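Local atomic coordinates of sugar kinase, pfkB family (Thermotoga maritima, PDB entry 2AJR), a protein that probably phosphorylates a sugar phosphate such as fructose 1-phosphate at the expense of ATP, as a magnesium-binding member of the PfkB carbohydrate kinase family. Residues N245-S259 and F290-L302. Numbering follows the deposited sequence.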
loop_
_atom_site.group_PDB
_atom_site.type_symbol
_atom_site.label_atom_id
_atom_site.label_comp_id
_atom_site.label_asym_id
_atom_site.label_seq_id
_atom_site.Cartn_x
_atom_site.Cartn_y
_atom_site.Cartn_z
ATOM N N ASN A 245 -22.141 20.683 5.448
ATOM C CA ASN A 245 -23.538 21.015 5.245
ATOM C C ASN A 245 -24.055 20.280 4.035
ATOM O O ASN A 245 -23.278 19.787 3.204
ATOM C CB ASN A 245 -23.724 22.502 5.007
ATOM C CG ASN A 245 -22.880 23.343 5.913
ATOM O OD1 ASN A 245 -23.241 23.573 7.064
ATOM N ND2 ASN A 245 -21.729 23.805 5.400
ATOM N N ASP A 246 -25.378 20.207 3.939
ATOM C CA ASP A 246 -26.035 19.546 2.817
ATOM C C ASP A 246 -27.342 20.246 2.466
ATOM O O ASP A 246 -28.180 20.522 3.330
ATOM C CB ASP A 246 -26.286 18.068 3.136
ATOM C CG ASP A 246 -25.008 17.226 3.078
ATOM O OD1 ASP A 246 -24.472 16.989 1.962
ATOM O OD2 ASP A 246 -24.546 16.797 4.154
ATOM N N ILE A 247 -27.495 20.542 1.185
ATOM C CA ILE A 247 -28.727 21.079 0.655
ATOM C C ILE A 247 -29.593 19.888 0.300
ATOM O O ILE A 247 -29.149 18.991 -0.404
ATOM C CB ILE A 247 -28.461 21.941 -0.592
ATOM C CG1 ILE A 247 -27.613 23.157 -0.209
ATOM C CG2 ILE A 247 -29.770 22.384 -1.224
ATOM C CD1 ILE A 247 -26.627 23.563 -1.250
ATOM N N VAL A 248 -30.803 19.859 0.831
ATOM C CA VAL A 248 -31.752 18.826 0.524
ATOM C C VAL A 248 -32.874 19.474 -0.263
ATOM O O VAL A 248 -33.525 20.393 0.235
ATOM C CB VAL A 248 -32.296 18.205 1.800
ATOM C CG1 VAL A 248 -33.292 17.097 1.471
ATOM C CG2 VAL A 248 -31.143 17.665 2.639
ATOM N N ALA A 249 -33.070 19.026 -1.500
ATOM C CA ALA A 249 -34.126 19.547 -2.367
ATOM C C ALA A 249 -35.149 18.449 -2.659
ATOM O O ALA A 249 -34.774 17.324 -3.032
ATOM C CB ALA A 249 -33.534 20.064 -3.673
ATOM N N THR A 250 -36.430 18.776 -2.458
ATOM C CA THR A 250 -37.541 17.923 -2.879
ATOM C C THR A 250 -38.476 18.747 -3.743
ATOM O O THR A 250 -38.211 19.920 -4.039
ATOM C CB THR A 250 -38.352 17.322 -1.687
ATOM O OG1 THR A 250 -39.286 18.287 -1.171
ATOM C CG2 THR A 250 -37.434 16.839 -0.583
ATOM N N ARG A 251 -39.580 18.126 -4.132
ATOM C CA ARG A 251 -40.571 18.761 -4.987
ATOM C C ARG A 251 -41.384 19.744 -4.155
ATOM O O ARG A 251 -41.929 20.691 -4.700
ATOM C CB ARG A 251 -41.425 17.687 -5.700
ATOM C CG ARG A 251 -40.490 16.705 -6.467
ATOM C CD ARG A 251 -41.148 15.599 -7.288
ATOM N NE ARG A 251 -40.132 14.870 -8.073
ATOM C CZ ARG A 251 -40.349 13.733 -8.736
ATOM N NH1 ARG A 251 -41.534 13.138 -8.716
ATOM N NH2 ARG A 251 -39.360 13.172 -9.422
ATOM N N GLU A 252 -41.416 19.542 -2.833
ATOM C CA GLU A 252 -42.050 20.497 -1.901
ATOM C C GLU A 252 -41.138 21.688 -1.524
ATOM O O GLU A 252 -41.638 22.706 -1.075
ATOM C CB GLU A 252 -42.653 19.802 -0.643
ATOM C CG GLU A 252 -42.019 18.460 -0.218
ATOM N N GLY A 253 -39.823 21.592 -1.730
ATOM C CA GLY A 253 -38.919 22.733 -1.451
ATOM C C GLY A 253 -37.454 22.394 -1.198
ATOM O O GLY A 253 -37.007 21.284 -1.487
ATOM N N VAL A 254 -36.707 23.355 -0.648
ATOM C CA VAL A 254 -35.267 23.197 -0.396
ATOM C C VAL A 254 -34.909 23.522 1.061
ATOM O O VAL A 254 -35.281 24.580 1.583
ATOM C CB VAL A 254 -34.403 24.111 -1.338
ATOM C CG1 VAL A 254 -32.905 23.833 -1.164
ATOM C CG2 VAL A 254 -34.808 23.943 -2.823
ATOM N N TRP A 255 -34.166 22.622 1.710
ATOM C CA TRP A 255 -33.663 22.861 3.071
ATOM C C TRP A 255 -32.123 22.810 3.107
ATOM O O TRP A 255 -31.491 22.376 2.139
ATOM C CB TRP A 255 -34.238 21.839 4.041
ATOM C CG TRP A 255 -35.722 21.902 4.190
ATOM C CD1 TRP A 255 -36.424 22.469 5.219
ATOM C CD2 TRP A 255 -36.695 21.358 3.295
ATOM N NE1 TRP A 255 -37.763 22.317 5.011
ATOM C CE2 TRP A 255 -37.961 21.642 3.838
ATOM C CE3 TRP A 255 -36.619 20.666 2.082
ATOM C CZ2 TRP A 255 -39.143 21.257 3.211
ATOM C CZ3 TRP A 255 -37.785 20.280 1.464
ATOM C CH2 TRP A 255 -39.036 20.576 2.026
ATOM N N LEU A 256 -31.540 23.282 4.213
ATOM C CA LEU A 256 -30.093 23.252 4.438
ATOM C C LEU A 256 -29.824 22.722 5.815
ATOM O O LEU A 256 -30.302 23.290 6.793
ATOM C CB LEU A 256 -29.496 24.644 4.329
ATOM C CG LEU A 256 -27.995 24.789 4.588
ATOM C CD1 LEU A 256 -27.176 23.866 3.680
ATOM C CD2 LEU A 256 -27.578 26.271 4.398
ATOM N N ILE A 257 -29.076 21.625 5.884
ATOM C CA ILE A 257 -28.675 20.994 7.136
ATOM C C ILE A 257 -27.224 21.405 7.405
ATOM O O ILE A 257 -26.352 21.226 6.528
ATOM C CB ILE A 257 -28.753 19.436 7.042
ATOM C CG1 ILE A 257 -30.136 18.989 6.571
ATOM C CG2 ILE A 257 -28.434 18.804 8.360
ATOM C CD1 ILE A 257 -30.216 17.544 6.222
ATOM N N ARG A 258 -26.959 21.955 8.589
ATOM C CA ARG A 258 -25.600 22.387 8.931
ATOM C C ARG A 258 -25.111 21.748 10.209
ATOM O O ARG A 258 -25.859 21.671 11.188
ATOM C CB ARG A 258 -25.559 23.875 9.180
ATOM C CG ARG A 258 -25.875 24.752 8.013
ATOM C CD ARG A 258 -25.600 26.143 8.446
ATOM N NE ARG A 258 -25.802 27.123 7.399
ATOM C CZ ARG A 258 -24.850 27.602 6.607
ATOM N NH1 ARG A 258 -23.603 27.141 6.689
ATOM N NH2 ARG A 258 -25.160 28.545 5.714
ATOM N N SER A 259 -23.850 21.321 10.209
ATOM C CA SER A 259 -23.202 20.919 11.447
ATOM C C SER A 259 -23.076 22.138 12.364
ATOM O O SER A 259 -22.597 23.170 11.932
ATOM C CB SER A 259 -21.813 20.356 11.166
ATOM O OG SER A 259 -21.093 20.189 12.373
ATOM N N PHE A 290 -38.584 12.324 3.224
ATOM C CA PHE A 290 -37.274 12.630 2.666
ATOM C C PHE A 290 -36.429 13.569 3.509
ATOM O O PHE A 290 -35.251 13.310 3.722
ATOM C CB PHE A 290 -37.429 13.181 1.252
ATOM C CG PHE A 290 -38.001 12.189 0.290
ATOM C CD1 PHE A 290 -37.357 10.982 0.063
ATOM C CD2 PHE A 290 -39.190 12.445 -0.385
ATOM C CE1 PHE A 290 -37.891 10.045 -0.819
ATOM C CE2 PHE A 290 -39.722 11.520 -1.283
ATOM C CZ PHE A 290 -39.073 10.319 -1.497
ATOM N N LEU A 291 -37.003 14.655 3.994
ATOM C CA LEU A 291 -36.233 15.560 4.827
ATOM C C LEU A 291 -35.721 14.787 6.035
ATOM O O LEU A 291 -34.521 14.831 6.342
ATOM C CB LEU A 291 -37.039 16.788 5.269
ATOM C CG LEU A 291 -36.174 17.808 6.039
ATOM C CD1 LEU A 291 -34.966 18.226 5.213
ATOM C CD2 LEU A 291 -36.972 19.024 6.497
ATOM N N GLU A 292 -36.614 14.052 6.700
ATOM C CA GLU A 292 -36.194 13.236 7.857
ATOM C C GLU A 292 -35.179 12.147 7.476
ATOM O O GLU A 292 -34.294 11.833 8.266
ATOM C CB GLU A 292 -37.392 12.652 8.600
ATOM C CG GLU A 292 -38.328 13.725 9.192
ATOM C CD GLU A 292 -37.726 14.476 10.377
ATOM O OE1 GLU A 292 -37.305 13.834 11.359
ATOM O OE2 GLU A 292 -37.698 15.720 10.344
HETATM N N MSE A 293 -35.277 11.605 6.265
HETATM C CA MSE A 293 -34.233 10.715 5.754
HETATM C C MSE A 293 -32.887 11.389 5.675
HETATM O O MSE A 293 -31.909 10.845 6.158
HETATM C CB MSE A 293 -34.540 10.240 4.355
HETATM C CG MSE A 293 -35.367 8.997 4.283
HETATM SE SE MSE A 293 -35.541 8.477 2.417
HETATM C CE MSE A 293 -33.819 8.886 1.810
ATOM N N ALA A 294 -32.834 12.560 5.039
ATOM C CA ALA A 294 -31.583 13.311 4.930
ATOM C C ALA A 294 -31.026 13.697 6.307
ATOM O O ALA A 294 -29.815 13.665 6.515
ATOM C CB ALA A 294 -31.774 14.538 4.073
ATOM N N LYS A 295 -31.913 14.046 7.240
ATOM C CA LYS A 295 -31.505 14.430 8.598
ATOM C C LYS A 295 -30.869 13.271 9.333
ATOM O O LYS A 295 -29.878 13.438 10.045
ATOM C CB LYS A 295 -32.702 14.948 9.413
ATOM C CG LYS A 295 -33.084 16.408 9.094
ATOM C CD LYS A 295 -34.477 16.794 9.599
ATOM C CE LYS A 295 -34.534 16.924 11.126
ATOM N NZ LYS A 295 -35.905 17.258 11.606
ATOM N N PHE A 296 -31.466 12.097 9.182
ATOM C CA PHE A 296 -30.934 10.905 9.807
ATOM C C PHE A 296 -29.608 10.534 9.137
ATOM O O PHE A 296 -28.663 10.111 9.806
ATOM C CB PHE A 296 -31.934 9.752 9.712
ATOM C CG PHE A 296 -31.545 8.542 10.520
ATOM C CD1 PHE A 296 -31.867 8.459 11.861
ATOM C CD2 PHE A 296 -30.863 7.494 9.937
ATOM C CE1 PHE A 296 -31.511 7.352 12.609
ATOM C CE2 PHE A 296 -30.510 6.386 10.674
ATOM C CZ PHE A 296 -30.830 6.315 12.018
ATOM N N GLY A 297 -29.537 10.712 7.821
ATOM C CA GLY A 297 -28.309 10.482 7.085
ATOM C C GLY A 297 -27.211 11.375 7.618
ATOM O O GLY A 297 -26.091 10.912 7.861
ATOM N N PHE A 298 -27.547 12.649 7.831
ATOM C CA PHE A 298 -26.579 13.645 8.289
ATOM C C PHE A 298 -26.072 13.262 9.670
ATOM O O PHE A 298 -24.884 13.347 9.931
ATOM C CB PHE A 298 -27.200 15.060 8.291
ATOM C CG PHE A 298 -26.189 16.174 8.371
ATOM C CD1 PHE A 298 -25.726 16.626 9.600
ATOM C CD2 PHE A 298 -25.690 16.759 7.219
ATOM C CE1 PHE A 298 -24.779 17.642 9.672
ATOM C CE2 PHE A 298 -24.749 17.778 7.281
ATOM C CZ PHE A 298 -24.296 18.224 8.508
ATOM N N ALA A 299 -26.976 12.812 10.536
ATOM C CA ALA A 299 -26.609 12.334 11.869
ATOM C C ALA A 299 -25.563 11.219 11.791
ATOM O O ALA A 299 -24.581 11.241 12.533
ATOM C CB ALA A 299 -27.840 11.846 12.613
ATOM N N SER A 300 -25.770 10.251 10.897
ATOM C CA SER A 300 -24.830 9.134 10.761
ATOM C C SER A 300 -23.463 9.633 10.305
ATOM O O SER A 300 -22.433 9.254 10.888
ATOM C CB SER A 300 -25.356 8.076 9.783
ATOM O OG SER A 300 -26.706 7.730 10.080
ATOM N N ALA A 301 -23.473 10.494 9.278
ATOM C CA ALA A 301 -22.255 11.084 8.759
ATOM C C ALA A 301 -21.481 11.712 9.903
ATOM O O ALA A 301 -20.287 11.471 10.040
ATOM C CB ALA A 301 -22.566 12.121 7.679
ATOM N N LEU A 302 -22.159 12.498 10.737
ATOM C CA LEU A 302 -21.493 13.145 11.852
ATOM C C LEU A 302 -20.892 12.095 12.751
ATOM O O LEU A 302 -19.760 12.256 13.201
ATOM C CB LEU A 302 -22.440 14.054 12.663
ATOM C CG LEU A 302 -22.699 15.437 12.043
ATOM C CD1 LEU A 302 -23.705 16.210 12.843
ATOM C CD2 LEU A 302 -21.403 16.240 11.883
#
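Phe298 and Leu291 both send CG trans to their own backbone N (chi1 -164° for Phe298), which lifts the ring of one and the fork of the other off helix 290-302 onto Ile257 and Trp255. In the ribokinase-like fold of PfkB kinases, helix 290-302 here lies against an antiparallel beta hairpin of the large mixed sheet: its strands 245-249 and 254-259 run between strands 236-241 and 325-329. The helix runs nearly along the hairpin, at 18° to strand 254-259.

At the turn end of the hairpin, Leu291 CD2 sits over one face of the Trp255 indole, a CH-pi contact 3.6 Å from the centroid of the five-membered ring, while its other methyl, CD1, touches Trp255 CB and CG. One turn on, Ala294 meets Val248, CB to CG2 at 3.5 Å. Ile257 reaches both ways along the helix. Its CD1 lies against Ala294, whose CB is 4.0 Å away, and against the start of Lys295; its CG2, itself trans to the backbone N, lies above the Phe298 ring, close to the normal through the centroid.

Phe298 is hemmed in further. Ser259 N approaches obliquely, 3.6 Å from Phe298 CZ, and beyond the contact Phe325 meets the ring at a steep angle. Ser259 OG, which touches Leu302 CD2, is hydrogen-bonded to the carbonyl O of Glu261. No hydrogen bond joins hairpin to helix; the interface is essentially apolar, and the one carboxylate facing it, Asp246, has OD1 hydrogen-bonded to Ser240 OG. Its other oxygen, OD2, lies at the edge of the Phe298 ring, near its plane and 3.3 Å from CD2, with the carboxylate turned 81° to the ring.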